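Predicted protein (Acinetobacter sp. RUH2624, PDB 4MEA) hydrolyses epoxides as a secreted Cif-type enzyme of the alpha/beta hydrolase fold and is regarded as a virulence factor. Local coordinates at residues Q30-K35 with T70-E75; I161-M166 with R285-A290; I191-I196 with K235-F240; I298-T303 with E313-S318. One frame throughout, in Å; residues are numbered along the deposited sequence.

Contact 1 (Q30-K35 with T70-E75)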
loop_
_atom_site.group_PDB
_atom_site.type_symbol
_atom_site.label_atom_id
_atom_site.label_comp_id
_atom_site.label_asym_id
_atom_site.label_seq_id
_atom_site.Cartn_x
_atom_site.Cartn_y
_atom_site.Cartn_z
ATOM N N GLN A 30 -5.748 26.533 5.915
ATOM C CA GLN A 30 -4.699 26.607 6.937
ATOM C C GLN A 30 -4.286 28.044 7.250
ATOM O O GLN A 30 -3.643 28.306 8.272
ATOM C CB GLN A 30 -3.463 25.780 6.546
ATOM C CG GLN A 30 -2.718 26.266 5.296
ATOM C CD GLN A 30 -1.391 25.558 5.099
ATOM O OE1 GLN A 30 -0.761 25.112 6.059
ATOM N NE2 GLN A 30 -0.959 25.451 3.846
ATOM N N TYR A 31 -4.660 28.973 6.375
ATOM C CA TYR A 31 -4.260 30.370 6.541
ATOM C C TYR A 31 -5.342 31.181 7.243
ATOM O O TYR A 31 -5.154 32.363 7.518
ATOM C CB TYR A 31 -3.953 31.009 5.182
ATOM C CG TYR A 31 -3.034 30.188 4.303
ATOM C CD1 TYR A 31 -1.662 30.172 4.526
ATOM C CD2 TYR A 31 -3.541 29.439 3.240
ATOM C CE1 TYR A 31 -0.814 29.417 3.721
ATOM C CE2 TYR A 31 -2.704 28.689 2.423
ATOM C CZ TYR A 31 -1.337 28.680 2.675
ATOM O OH TYR A 31 -0.496 27.937 1.879
ATOM N N ALA A 32 -6.482 30.549 7.513
ATOM C CA ALA A 32 -7.600 31.238 8.151
ATOM C C ALA A 32 -7.656 30.936 9.642
ATOM O O ALA A 32 -7.773 29.781 10.044
ATOM C CB ALA A 32 -8.922 30.863 7.485
ATOM N N TYR A 33 -7.556 31.975 10.462
ATOM C CA TYR A 33 -7.585 31.854 11.921
ATOM C C TYR A 33 -8.741 32.698 12.480
ATOM O O TYR A 33 -8.829 33.874 12.147
ATOM C CB TYR A 33 -6.251 32.358 12.497
ATOM C CG TYR A 33 -5.050 32.059 11.613
ATOM C CD1 TYR A 33 -4.493 30.785 11.572
ATOM C CD2 TYR A 33 -4.479 33.047 10.815
ATOM C CE1 TYR A 33 -3.404 30.495 10.759
ATOM C CE2 TYR A 33 -3.382 32.766 9.998
ATOM C CZ TYR A 33 -2.854 31.484 9.979
ATOM O OH TYR A 33 -1.779 31.179 9.177
ATOM N N ALA A 34 -9.587 32.127 13.332
ATOM C CA ALA A 34 -10.728 32.869 13.867
ATOM C C ALA A 34 -10.313 33.948 14.869
ATOM O O ALA A 34 -9.221 33.892 15.444
ATOM C CB ALA A 34 -11.742 31.916 14.488
ATOM N N LYS A 35 -11.181 34.939 15.064
ATOM C CA LYS A 35 -10.907 36.006 16.024
ATOM C C LYS A 35 -10.598 35.391 17.386
ATOM O O LYS A 35 -11.312 34.494 17.849
ATOM C CB LYS A 35 -12.103 36.957 16.149
ATOM C CG LYS A 35 -11.844 38.134 17.083
ATOM C CD LYS A 35 -13.135 38.810 17.515
ATOM C CE LYS A 35 -13.929 37.927 18.468
ATOM N NZ LYS A 35 -15.148 38.617 18.976
ATOM N N THR A 70 -3.524 20.020 9.360
ATOM C CA THR A 70 -2.562 20.978 9.898
ATOM C C THR A 70 -3.129 21.409 11.246
ATOM O O THR A 70 -4.091 20.809 11.720
ATOM C CB THR A 70 -2.385 22.222 8.988
ATOM O OG1 THR A 70 -3.612 22.957 8.936
ATOM C CG2 THR A 70 -1.977 21.814 7.581
ATOM N N TRP A 71 -2.545 22.438 11.861
ATOM C CA TRP A 71 -3.094 23.027 13.084
ATOM C C TRP A 71 -4.611 23.224 12.936
ATOM O O TRP A 71 -5.366 23.083 13.899
ATOM C CB TRP A 71 -2.436 24.401 13.358
ATOM C CG TRP A 71 -3.017 25.438 12.467
ATOM C CD1 TRP A 71 -2.588 25.780 11.221
ATOM C CD2 TRP A 71 -4.190 26.224 12.721
ATOM N NE1 TRP A 71 -3.418 26.739 10.683
ATOM C CE2 TRP A 71 -4.410 27.024 11.585
ATOM C CE3 TRP A 71 -5.079 26.321 13.796
ATOM C CZ2 TRP A 71 -5.480 27.914 11.493
ATOM C CZ3 TRP A 71 -6.139 27.215 13.705
ATOM C CH2 TRP A 71 -6.331 27.990 12.565
ATOM N N LYS A 72 -5.038 23.572 11.723
ATOM C CA LYS A 72 -6.431 23.923 11.419
ATOM C C LYS A 72 -7.459 22.907 11.915
ATOM O O LYS A 72 -8.594 23.275 12.221
ATOM C CB LYS A 72 -6.596 24.144 9.905
ATOM C CG LYS A 72 -8.000 24.550 9.437
ATOM C CD LYS A 72 -8.335 25.984 9.854
ATOM C CE LYS A 72 -9.590 26.478 9.155
ATOM N NZ LYS A 72 -9.855 27.901 9.502
ATOM N N MET A 73 -7.070 21.636 12.015
ATOM C CA MET A 73 -8.028 20.604 12.403
ATOM C C MET A 73 -8.535 20.852 13.815
ATOM O O MET A 73 -9.611 20.399 14.183
ATOM C CB MET A 73 -7.425 19.195 12.293
ATOM C CG MET A 73 -6.328 18.866 13.323
ATOM S SD MET A 73 -6.095 17.065 13.481
ATOM C CE MET A 73 -7.496 16.601 14.503
ATOM N N TRP A 74 -7.761 21.594 14.600
ATOM C CA TRP A 74 -8.103 21.812 16.000
ATOM C C TRP A 74 -8.950 23.067 16.261
ATOM O O TRP A 74 -9.476 23.241 17.356
ATOM C CB TRP A 74 -6.828 21.869 16.839
ATOM C CG TRP A 74 -5.963 20.637 16.729
ATOM C CD1 TRP A 74 -4.733 20.548 16.133
ATOM C CD2 TRP A 74 -6.259 19.331 17.237
ATOM N NE1 TRP A 74 -4.248 19.258 16.237
ATOM C CE2 TRP A 74 -5.165 18.495 16.915
ATOM C CE3 TRP A 74 -7.339 18.784 17.936
ATOM C CZ2 TRP A 74 -5.125 17.140 17.267
ATOM C CZ3 TRP A 74 -7.294 17.440 18.290
ATOM C CH2 TRP A 74 -6.198 16.634 17.953
ATOM N N GLU A 75 -9.096 23.924 15.257
ATOM C CA GLU A 75 -9.693 25.251 15.463
ATOM C C GLU A 75 -10.997 25.277 16.283
ATOM O O GLU A 75 -11.129 26.076 17.214
ATOM C CB GLU A 75 -9.871 25.998 14.134
ATOM C CG GLU A 75 -10.203 27.486 14.306
ATOM C CD GLU A 75 -10.387 28.218 12.989
ATOM O OE1 GLU A 75 -10.850 27.594 12.012
ATOM O OE2 GLU A 75 -10.050 29.421 12.924
#
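Two backbone oxygens, those of Gln30 and Ala32, lie at the rim of the Trp71 indole and in its plane, while CB of Lys72 sits over the centre of one face. Gln30 O is the one bonded, by NE1. The phenol of Tyr33 passes obliquely beside the same indole, though its exact approach is doubtful; its hydroxyl reaches on to Gln97. Trp71 NE1 gives a nearly straight hydrogen bond (160°) to Gln30 O at 2.9 Å, the acceptor only 1° out of the ring plane, which favours this orientation of the indole. With chi1 at 77°, CG stands between the backbone N and carbonyl carbon, which turns the indole towards residues 30-35. The Thr70 hydroxyl accepts from Lys72 N, an ST turn that opens the 3-10 turn 71-74. In this alpha/beta hydrolase fold that turn follows strand 61-64 and runs into helix 75-81, and the peptide leading to strand 37-44 is laid across it. Lysine suits position 72 because its chain, bent at chi2, brings Lys72 NZ both to Ala32 O, 2.9 Å away and well above the carbonyl plane, and to Glu75 OE1 in a 2.7 Å salt bridge. Glu75 OE1 is met on the syn side, somewhat out of plane, whereas Glu75 OE2 accepts from Ala34 N at 2.8 Å. Small alanines at 32 and 34 let both charged groups come close to the backbone. At the start of the segment, Gln30 CB rests 3.7 Å from Thr70 OG1, and Gln30 NE2 is hydrogen-bonded to Glu228.

Contact 2 (I161-M166 with R285-A290)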
loop_
_atom_site.group_PDB
_atom_site.type_symbol
_atom_site.label_atom_id
_atom_site.label_comp_id
_atom_site.label_asym_id
_atom_site.label_seq_id
_atom_site.Cartn_x
_atom_site.Cartn_y
_atom_site.Cartn_z
ATOM N N ILE A 161 0.134 4.452 18.024
ATOM C CA ILE A 161 1.460 4.942 18.354
ATOM C C ILE A 161 2.417 3.895 17.792
ATOM O O ILE A 161 2.192 2.699 17.964
ATOM C CB ILE A 161 1.638 5.043 19.891
ATOM C CG1 ILE A 161 0.643 6.050 20.478
ATOM C CG2 ILE A 161 3.075 5.414 20.257
ATOM C CD1 ILE A 161 0.373 5.876 21.976
ATOM N N PRO A 162 3.469 4.331 17.089
ATOM C CA PRO A 162 4.430 3.362 16.556
ATOM C C PRO A 162 4.925 2.363 17.605
ATOM O O PRO A 162 5.405 2.746 18.667
ATOM C CB PRO A 162 5.584 4.252 16.086
ATOM C CG PRO A 162 4.886 5.504 15.635
ATOM C CD PRO A 162 3.770 5.707 16.650
ATOM N N ASP A 163 4.782 1.081 17.300
ATOM C CA ASP A 163 5.361 0.027 18.118
ATOM C C ASP A 163 5.527 -1.196 17.225
ATOM O O ASP A 163 5.369 -1.090 16.006
ATOM C CB ASP A 163 4.546 -0.250 19.406
ATOM C CG ASP A 163 3.305 -1.120 19.172
ATOM O OD1 ASP A 163 2.839 -1.236 18.028
ATOM O OD2 ASP A 163 2.782 -1.684 20.158
ATOM N N ARG A 164 5.866 -2.338 17.819
ATOM C CA ARG A 164 6.208 -3.536 17.052
ATOM C C ARG A 164 5.045 -3.967 16.162
ATOM O O ARG A 164 5.247 -4.605 15.123
ATOM C CB ARG A 164 6.584 -4.680 18.002
ATOM C CG ARG A 164 5.412 -5.132 18.848
ATOM C CD ARG A 164 5.809 -5.988 20.039
ATOM N NE ARG A 164 4.616 -6.399 20.781
ATOM C CZ ARG A 164 4.635 -6.996 21.966
ATOM N NH1 ARG A 164 5.796 -7.253 22.557
ATOM N NH2 ARG A 164 3.492 -7.326 22.563
ATOM N N ALA A 165 3.827 -3.625 16.571
ATOM C CA ALA A 165 2.640 -4.033 15.819
ATOM C C ALA A 165 2.534 -3.318 14.463
ATOM O O ALA A 165 1.816 -3.761 13.563
ATOM C CB ALA A 165 1.378 -3.825 16.650
ATOM N N MET A 166 3.260 -2.218 14.313
ATOM C CA MET A 166 3.258 -1.491 13.048
ATOM C C MET A 166 4.008 -2.296 11.981
ATOM O O MET A 166 3.893 -2.026 10.782
ATOM C CB MET A 166 3.865 -0.093 13.240
ATOM C CG MET A 166 3.606 0.895 12.111
ATOM S SD MET A 166 4.076 2.585 12.592
ATOM C CE MET A 166 2.563 3.142 13.393
ATOM N N ARG A 285 -3.795 0.206 26.264
ATOM C CA ARG A 285 -4.113 -0.619 27.421
ATOM C C ARG A 285 -3.064 -1.717 27.627
ATOM O O ARG A 285 -2.568 -1.898 28.736
ATOM C CB ARG A 285 -5.518 -1.227 27.302
ATOM C CG ARG A 285 -5.929 -2.066 28.507
ATOM C CD ARG A 285 -7.435 -2.219 28.582
ATOM N NE ARG A 285 -7.999 -2.673 27.315
ATOM C CZ ARG A 285 -8.841 -1.962 26.569
ATOM N NH1 ARG A 285 -9.232 -0.754 26.964
ATOM N NH2 ARG A 285 -9.301 -2.466 25.430
ATOM N N ALA A 286 -2.714 -2.428 26.555
ATOM C CA ALA A 286 -1.811 -3.582 26.651
ATOM C C ALA A 286 -0.357 -3.214 26.924
ATOM O O ALA A 286 0.364 -3.974 27.562
ATOM C CB ALA A 286 -1.896 -4.444 25.390
ATOM N N ARG A 287 0.083 -2.058 26.435
ATOM C CA ARG A 287 1.519 -1.795 26.371
ATOM C C ARG A 287 2.025 -0.448 26.886
ATOM O O ARG A 287 3.205 -0.334 27.219
ATOM C CB ARG A 287 2.012 -1.996 24.940
ATOM C CG ARG A 287 1.598 -3.334 24.366
ATOM C CD ARG A 287 2.542 -3.759 23.285
ATOM N NE ARG A 287 3.905 -3.905 23.787
ATOM C CZ ARG A 287 4.980 -3.572 23.085
ATOM N NH1 ARG A 287 4.833 -3.054 21.872
ATOM N NH2 ARG A 287 6.194 -3.735 23.596
ATOM N N PHE A 288 1.160 0.564 26.943
ATOM C CA PHE A 288 1.632 1.932 27.194
ATOM C C PHE A 288 1.282 2.502 28.567
ATOM O O PHE A 288 1.835 3.526 28.972
ATOM C CB PHE A 288 1.129 2.892 26.100
ATOM C CG PHE A 288 1.893 2.796 24.806
ATOM C CD1 PHE A 288 2.879 3.720 24.498
ATOM C CD2 PHE A 288 1.628 1.781 23.902
ATOM C CE1 PHE A 288 3.582 3.635 23.313
ATOM C CE2 PHE A 288 2.332 1.692 22.715
ATOM C CZ PHE A 288 3.311 2.619 22.422
ATOM N N VAL A 289 0.354 1.865 29.273
ATOM C CA VAL A 289 -0.120 2.419 30.535
ATOM C C VAL A 289 0.355 1.599 31.733
ATOM O O VAL A 289 0.178 0.383 31.776
ATOM C CB VAL A 289 -1.660 2.569 30.546
ATOM C CG1 VAL A 289 -2.125 3.351 29.316
ATOM C CG2 VAL A 289 -2.334 1.219 30.597
ATOM N N ALA A 290 0.977 2.270 32.696
ATOM C CA ALA A 290 1.502 1.594 33.881
ATOM C C ALA A 290 0.381 1.157 34.820
ATOM O O ALA A 290 0.471 0.112 35.469
ATOM C CB ALA A 290 2.489 2.491 34.617
#
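Ile161 and Phe288 form the close, apolar half of this contact. The isoleucine CD1 lies over the ring face, 4.2 Å from the Phe288 centroid, while Ile161 CG2 is 3.5 Å from Phe288 CZ. A branched side chain suits the place, since one arm spreads over the face as the other reaches the rim. The polar half runs from buried Asp163 out to exposed Arg164. Asp163 OD2 accepts from Arg287 NH1 at 3.0 Å in a salt bridge that keeps to the guanidinium plane but comes 42° above that of the carboxylate. Its other oxygen takes the N-H of Ala165, an Asx turn that helps hold Asp163 in place. On the exposed rim, Arg164 lays its guanidinium flat on that of Arg287, centres 3.6 Å apart and planes at 4°. Arg287 chi3, 61°, bends the chain so that an edge faces the aspartate and a face meets Arg164. The carboxylates of Asp163 and Glu254, both paired with Arg287 NH1, probably make the stacking of the two cations favourable. Glu254 belongs to helix 246-258, which flanks the loop after strand 151-157; helix 279-288 supplies Arg287 and Phe288, and Tyr141 of helix 136-146 meets Phe288 edge-to-face.

Contact 3 (I191-I196 with K235-F240)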
loop_
_atom_site.group_PDB
_atom_site.type_symbol
_atom_site.label_atom_id
_atom_site.label_comp_id
_atom_site.label_asym_id
_atom_site.label_seq_id
_atom_site.Cartn_x
_atom_site.Cartn_y
_atom_site.Cartn_z
ATOM N N ILE A 191 8.104 7.413 -4.574
ATOM C CA ILE A 191 6.999 7.154 -5.491
ATOM C C ILE A 191 5.690 7.829 -5.067
ATOM O O ILE A 191 4.999 8.428 -5.895
ATOM C CB ILE A 191 6.785 5.624 -5.689
ATOM C CG1 ILE A 191 8.078 4.970 -6.196
ATOM C CG2 ILE A 191 5.639 5.362 -6.661
ATOM C CD1 ILE A 191 8.566 5.509 -7.523
ATOM N N ALA A 192 5.337 7.726 -3.789
ATOM C CA ALA A 192 4.120 8.383 -3.313
ATOM C C ALA A 192 4.255 9.891 -3.515
ATOM O O ALA A 192 3.354 10.547 -4.032
ATOM C CB ALA A 192 3.858 8.066 -1.845
ATOM N N GLU A 193 5.391 10.436 -3.108
ATOM C CA GLU A 193 5.634 11.866 -3.292
ATOM C C GLU A 193 5.406 12.290 -4.746
ATOM O O GLU A 193 4.665 13.237 -5.021
ATOM C CB GLU A 193 7.056 12.232 -2.871
ATOM C CG GLU A 193 7.450 13.649 -3.291
ATOM C CD GLU A 193 8.927 13.914 -3.112
ATOM O OE1 GLU A 193 9.586 13.161 -2.350
ATOM O OE2 GLU A 193 9.427 14.874 -3.740
ATOM N N LYS A 194 6.050 11.584 -5.670
ATOM C CA LYS A 194 5.965 11.916 -7.093
ATOM C C LYS A 194 4.568 11.692 -7.686
ATOM O O LYS A 194 4.056 12.538 -8.434
ATOM C CB LYS A 194 7.018 11.137 -7.887
ATOM C CG LYS A 194 8.451 11.668 -7.743
ATOM C CD LYS A 194 9.389 10.873 -8.641
ATOM C CE LYS A 194 10.773 11.481 -8.717
ATOM N NZ LYS A 194 11.606 10.710 -9.658
ATOM N N GLN A 195 3.947 10.558 -7.362
ATOM C CA GLN A 195 2.635 10.254 -7.927
ATOM C C GLN A 195 1.571 11.211 -7.398
ATOM O O GLN A 195 0.730 11.704 -8.153
ATOM C CB GLN A 195 2.233 8.810 -7.640
ATOM C CG GLN A 195 3.036 7.788 -8.440
ATOM C CD GLN A 195 2.497 6.388 -8.291
ATOM O OE1 GLN A 195 2.088 5.980 -7.208
ATOM N NE2 GLN A 195 2.481 5.647 -9.383
ATOM N N ILE A 196 1.607 11.459 -6.093
ATOM C CA ILE A 196 0.611 12.320 -5.467
ATOM C C ILE A 196 0.796 13.779 -5.890
ATOM O O ILE A 196 -0.189 14.487 -6.120
ATOM C CB ILE A 196 0.583 12.136 -3.934
ATOM C CG1 ILE A 196 0.079 10.722 -3.602
ATOM C CG2 ILE A 196 -0.329 13.173 -3.290
ATOM C CD1 ILE A 196 0.228 10.306 -2.134
ATOM N N LYS A 235 6.195 19.478 0.570
ATOM C CA LYS A 235 5.302 19.131 1.674
ATOM C C LYS A 235 5.045 17.616 1.725
ATOM O O LYS A 235 4.993 17.019 2.796
ATOM C CB LYS A 235 3.994 19.916 1.571
ATOM C CG LYS A 235 4.164 21.420 1.825
ATOM C CD LYS A 235 4.511 21.684 3.300
ATOM C CE LYS A 235 5.211 23.043 3.484
ATOM N NZ LYS A 235 5.572 23.287 4.915
ATOM N N LEU A 236 4.882 16.997 0.563
ATOM C CA LEU A 236 4.697 15.550 0.497
ATOM C C LEU A 236 5.958 14.820 0.924
ATOM O O LEU A 236 5.890 13.828 1.646
ATOM C CB LEU A 236 4.287 15.123 -0.912
ATOM C CG LEU A 236 2.882 15.587 -1.298
ATOM C CD1 LEU A 236 2.660 15.425 -2.790
ATOM C CD2 LEU A 236 1.818 14.820 -0.490
ATOM N N LYS A 237 7.115 15.313 0.494
ATOM C CA LYS A 237 8.373 14.692 0.919
ATOM C C LYS A 237 8.482 14.650 2.453
ATOM O O LYS A 237 8.821 13.617 3.035
ATOM C CB LYS A 237 9.578 15.418 0.321
ATOM C CG LYS A 237 10.911 14.709 0.573
ATOM C CD LYS A 237 12.077 15.507 0.001
ATOM C CE LYS A 237 13.381 14.721 0.119
ATOM N NZ LYS A 237 14.471 15.314 -0.706
ATOM N N ALA A 238 8.190 15.775 3.101
ATOM C CA ALA A 238 8.186 15.846 4.560
ATOM C C ALA A 238 7.175 14.870 5.173
ATOM O O ALA A 238 7.505 14.103 6.079
ATOM C CB ALA A 238 7.881 17.256 5.004
ATOM N N ALA A 239 5.936 14.911 4.691
ATOM C CA ALA A 239 4.919 13.992 5.185
ATOM C C ALA A 239 5.414 12.548 5.136
ATOM O O ALA A 239 5.269 11.786 6.099
ATOM C CB ALA A 239 3.632 14.139 4.375
ATOM N N PHE A 240 5.995 12.158 4.013
ATOM C CA PHE A 240 6.367 10.758 3.863
ATOM C C PHE A 240 7.689 10.449 4.580
ATOM O O PHE A 240 8.032 9.284 4.804
ATOM C CB PHE A 240 6.320 10.326 2.385
ATOM C CG PHE A 240 4.959 10.550 1.733
ATOM C CD1 PHE A 240 3.790 10.263 2.424
ATOM C CD2 PHE A 240 4.855 11.079 0.454
ATOM C CE1 PHE A 240 2.540 10.478 1.835
ATOM C CE2 PHE A 240 3.614 11.298 -0.134
ATOM C CZ PHE A 240 2.455 10.992 0.558
#
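Phe240 pushes its ring against the turn of helix 191-196 that carries Ala192 and Glu193, where the short alanine side chain leaves room for an aromatic. The methyl CB of Ala192 lies over one ring face, offset toward the rim, 4.0 Å from the centroid: a CH-pi contact. Glu193 CA sits at the ring's edge, so the phenylalanine is fitted closely to the helix backbone. One turn on, Ile196 divides its branches between two bumps of the facing helix. Its CD1 touches Phe240 CZ at 3.6 Å, and its CG2, anti to the backbone N, meets Leu236 CD1 at 3.8 Å. Leu236 in turn fills the hollow between Ile196 and the carbonyl of Glu193; Glu193 O is 3.7 Å from Leu236 CD1. The two helices run roughly antiparallel, at 148°, with their axes 8.9 Å apart. Beyond this apolar patch, the extended Glu193 chain crosses Lys237 obliquely, and OE1 rests 3.5 Å from CB of that lysine. Helix 200-211 covers the patch with Phe203 and Phe204, and Gln195 and Ile196 also pack against the second subunit. Chemically, the join is mostly hydrophobic with a charged margin: the carboxylate of Glu193 is engaged by Arg233 through OE2, while Lys237 NZ lies 5.6 Å from Glu193 OE1, too far for a salt bridge, and probably adds a weaker, longer-range attraction.

Contact 4 (I298-T303 with E313-S318)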
loop_
_atom_site.group_PDB
_atom_site.type_symbol
_atom_site.label_atom_id
_atom_site.label_comp_id
_atom_site.label_asym_id
_atom_site.label_seq_id
_atom_site.Cartn_x
_atom_site.Cartn_y
_atom_site.Cartn_z
ATOM N N ILE A 298 -12.141 5.814 24.769
ATOM C CA ILE A 298 -13.433 6.193 24.217
ATOM C C ILE A 298 -13.427 6.010 22.713
ATOM O O ILE A 298 -12.575 6.552 22.012
ATOM C CB ILE A 298 -13.796 7.653 24.571
ATOM C CG1 ILE A 298 -13.967 7.795 26.086
ATOM C CG2 ILE A 298 -15.063 8.094 23.819
ATOM C CD1 ILE A 298 -14.205 9.218 26.560
ATOM N N ILE A 299 -14.369 5.214 22.218
ATOM C CA ILE A 299 -14.530 5.074 20.784
ATOM C C ILE A 299 -15.829 5.773 20.386
ATOM O O ILE A 299 -16.906 5.386 20.826
ATOM C CB ILE A 299 -14.569 3.598 20.375
ATOM C CG1 ILE A 299 -13.307 2.869 20.862
ATOM C CG2 ILE A 299 -14.739 3.460 18.863
ATOM C CD1 ILE A 299 -13.218 1.416 20.389
ATOM N N LEU A 300 -15.731 6.809 19.562
ATOM C CA LEU A 300 -16.922 7.544 19.143
ATOM C C LEU A 300 -17.670 6.818 18.017
ATOM O O LEU A 300 -17.090 6.505 16.975
ATOM C CB LEU A 300 -16.567 8.973 18.726
ATOM C CG LEU A 300 -15.901 9.872 19.773
ATOM C CD1 LEU A 300 -15.658 11.261 19.189
ATOM C CD2 LEU A 300 -16.759 9.957 21.024
ATOM N N PRO A 301 -18.967 6.549 18.228
ATOM C CA PRO A 301 -19.780 5.876 17.202
ATOM C C PRO A 301 -20.001 6.748 15.960
ATOM O O PRO A 301 -19.994 7.977 16.073
ATOM C CB PRO A 301 -21.111 5.599 17.922
ATOM C CG PRO A 301 -21.154 6.577 19.054
ATOM C CD PRO A 301 -19.727 6.833 19.460
ATOM N N ASP A 302 -20.171 6.103 14.803
ATOM C CA ASP A 302 -20.516 6.770 13.545
ATOM C C ASP A 302 -19.520 7.862 13.166
ATOM O O ASP A 302 -19.848 8.756 12.385
ATOM C CB ASP A 302 -21.923 7.369 13.610
ATOM C CG ASP A 302 -22.999 6.316 13.813
ATOM O OD1 ASP A 302 -22.867 5.209 13.242
ATOM O OD2 ASP A 302 -23.973 6.596 14.550
ATOM N N THR A 303 -18.313 7.774 13.719
ATOM C CA THR A 303 -17.270 8.780 13.512
ATOM C C THR A 303 -16.047 8.139 12.873
ATOM O O THR A 303 -15.555 7.111 13.343
ATOM C CB THR A 303 -16.846 9.444 14.847
ATOM O OG1 THR A 303 -17.989 10.044 15.465
ATOM C CG2 THR A 303 -15.761 10.524 14.615
ATOM N N GLU A 313 -18.413 17.706 18.644
ATOM C CA GLU A 313 -19.109 17.560 19.920
ATOM C C GLU A 313 -18.586 16.374 20.709
ATOM O O GLU A 313 -18.359 16.479 21.913
ATOM C CB GLU A 313 -20.622 17.406 19.707
ATOM C CG GLU A 313 -21.395 16.978 20.955
ATOM C CD GLU A 313 -21.492 18.080 22.004
ATOM O OE1 GLU A 313 -21.008 19.210 21.747
ATOM O OE2 GLU A 313 -22.058 17.815 23.091
ATOM N N GLY A 314 -18.423 15.244 20.021
ATOM C CA GLY A 314 -17.953 14.019 20.639
ATOM C C GLY A 314 -16.536 14.164 21.154
ATOM O O GLY A 314 -16.202 13.635 22.214
ATOM N N VAL A 315 -15.702 14.883 20.403
ATOM C CA VAL A 315 -14.313 15.094 20.801
ATOM C C VAL A 315 -14.248 16.013 22.025
ATOM O O VAL A 315 -13.585 15.701 23.018
ATOM C CB VAL A 315 -13.467 15.714 19.651
ATOM C CG1 VAL A 315 -12.097 16.125 20.155
ATOM C CG2 VAL A 315 -13.339 14.748 18.475
ATOM N N GLU A 316 -14.938 17.147 21.939
ATOM C CA GLU A 316 -14.920 18.146 23.009
ATOM C C GLU A 316 -15.433 17.564 24.324
ATOM O O GLU A 316 -14.809 17.734 25.381
ATOM C CB GLU A 316 -15.715 19.396 22.593
ATOM C CG GLU A 316 -14.980 20.244 21.558
ATOM C CD GLU A 316 -15.892 21.135 20.718
ATOM O OE1 GLU A 316 -15.388 21.734 19.741
ATOM O OE2 GLU A 316 -17.102 21.237 21.023
ATOM N N LYS A 317 -16.560 16.860 24.256
ATOM C CA LYS A 317 -17.112 16.226 25.445
ATOM C C LYS A 317 -16.122 15.223 26.039
ATOM O O LYS A 317 -15.909 15.205 27.251
ATOM C CB LYS A 317 -18.455 15.555 25.152
ATOM C CG LYS A 317 -19.074 14.913 26.385
ATOM C CD LYS A 317 -20.541 14.568 26.189
ATOM C CE LYS A 317 -21.131 13.985 27.468
ATOM N NZ LYS A 317 -22.616 13.844 27.402
ATOM N N SER A 318 -15.513 14.402 25.185
ATOM C CA SER A 318 -14.535 13.411 25.643
ATOM C C SER A 318 -13.293 14.055 26.256
ATOM O O SER A 318 -12.809 13.623 27.305
ATOM C CB SER A 318 -14.123 12.470 24.501
ATOM O OG SER A 318 -15.245 11.813 23.932
#
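Gly314 O is gripped twice from one residue, by the backbone N and the hydroxyl of Ser318, and it is this hydroxyl that Ile298 and Leu300 pack against. The bond from Ser318 OG to Gly314 O is 2.7 Å, with a C=O...donor angle of 160°; the helical hydrogen bond from Ser318 N to Gly314 O is 3.1 Å. Serine suits a buried site facing a strand because its hydroxyl turns back on its own helix, leaving a small surface for hydrocarbon. The turn is made by chi1 of -57°, which puts OG beside the backbone N. Ile298 CG2 then comes to 3.7 Å from Ser318 OG, and its CD1 borders Ser318 CB. Leu300 spreads its two methyls along the helix: CD2 lies 3.8 Å from Ser318 OG, and CD1 settles on the Gly314 backbone, 3.6 Å from its C, where glycine brings no side chain to stand in the way. Leu300 CD1 also reaches Val315 CG2, at 4.2 Å. Strand and helix run nearly antiparallel, at 163°, their axes 9.7 Å apart, and a type II turn from Leu300 to Thr303 starts the chain back. Such packing of the edge strand 295-300 under the following helix 307-323 is characteristic of the last beta-alpha unit of an alpha/beta hydrolase fold.

How the contacts relate
Contacts 1, 2 and 4 lie around the mixed eight-stranded sheet, whereas contact 3 joins helices 191-198 and 233-244, from the mostly helical part of the chain between strands 151-157 and 267-272. Along the sequence, contact 1 closes first; contact 3 is nested within the loop closed by contact 2, and contact 4 follows. Helix 279-288 of contact 2 leads on to strand 295-300 of contact 4; the centres of contacts 2 and 4 are 22 Å apart. Contacts 1 and 4 come within about 5 Å at their nearest atoms; contacts 3 and 4, centres 31 Å apart, lie on opposite sides of the chain's centre. Contacts 1-3 thus tie sequence-distant parts together, contact 4 is a local strand-helix pairing, and contact 3 also borders the second subunit.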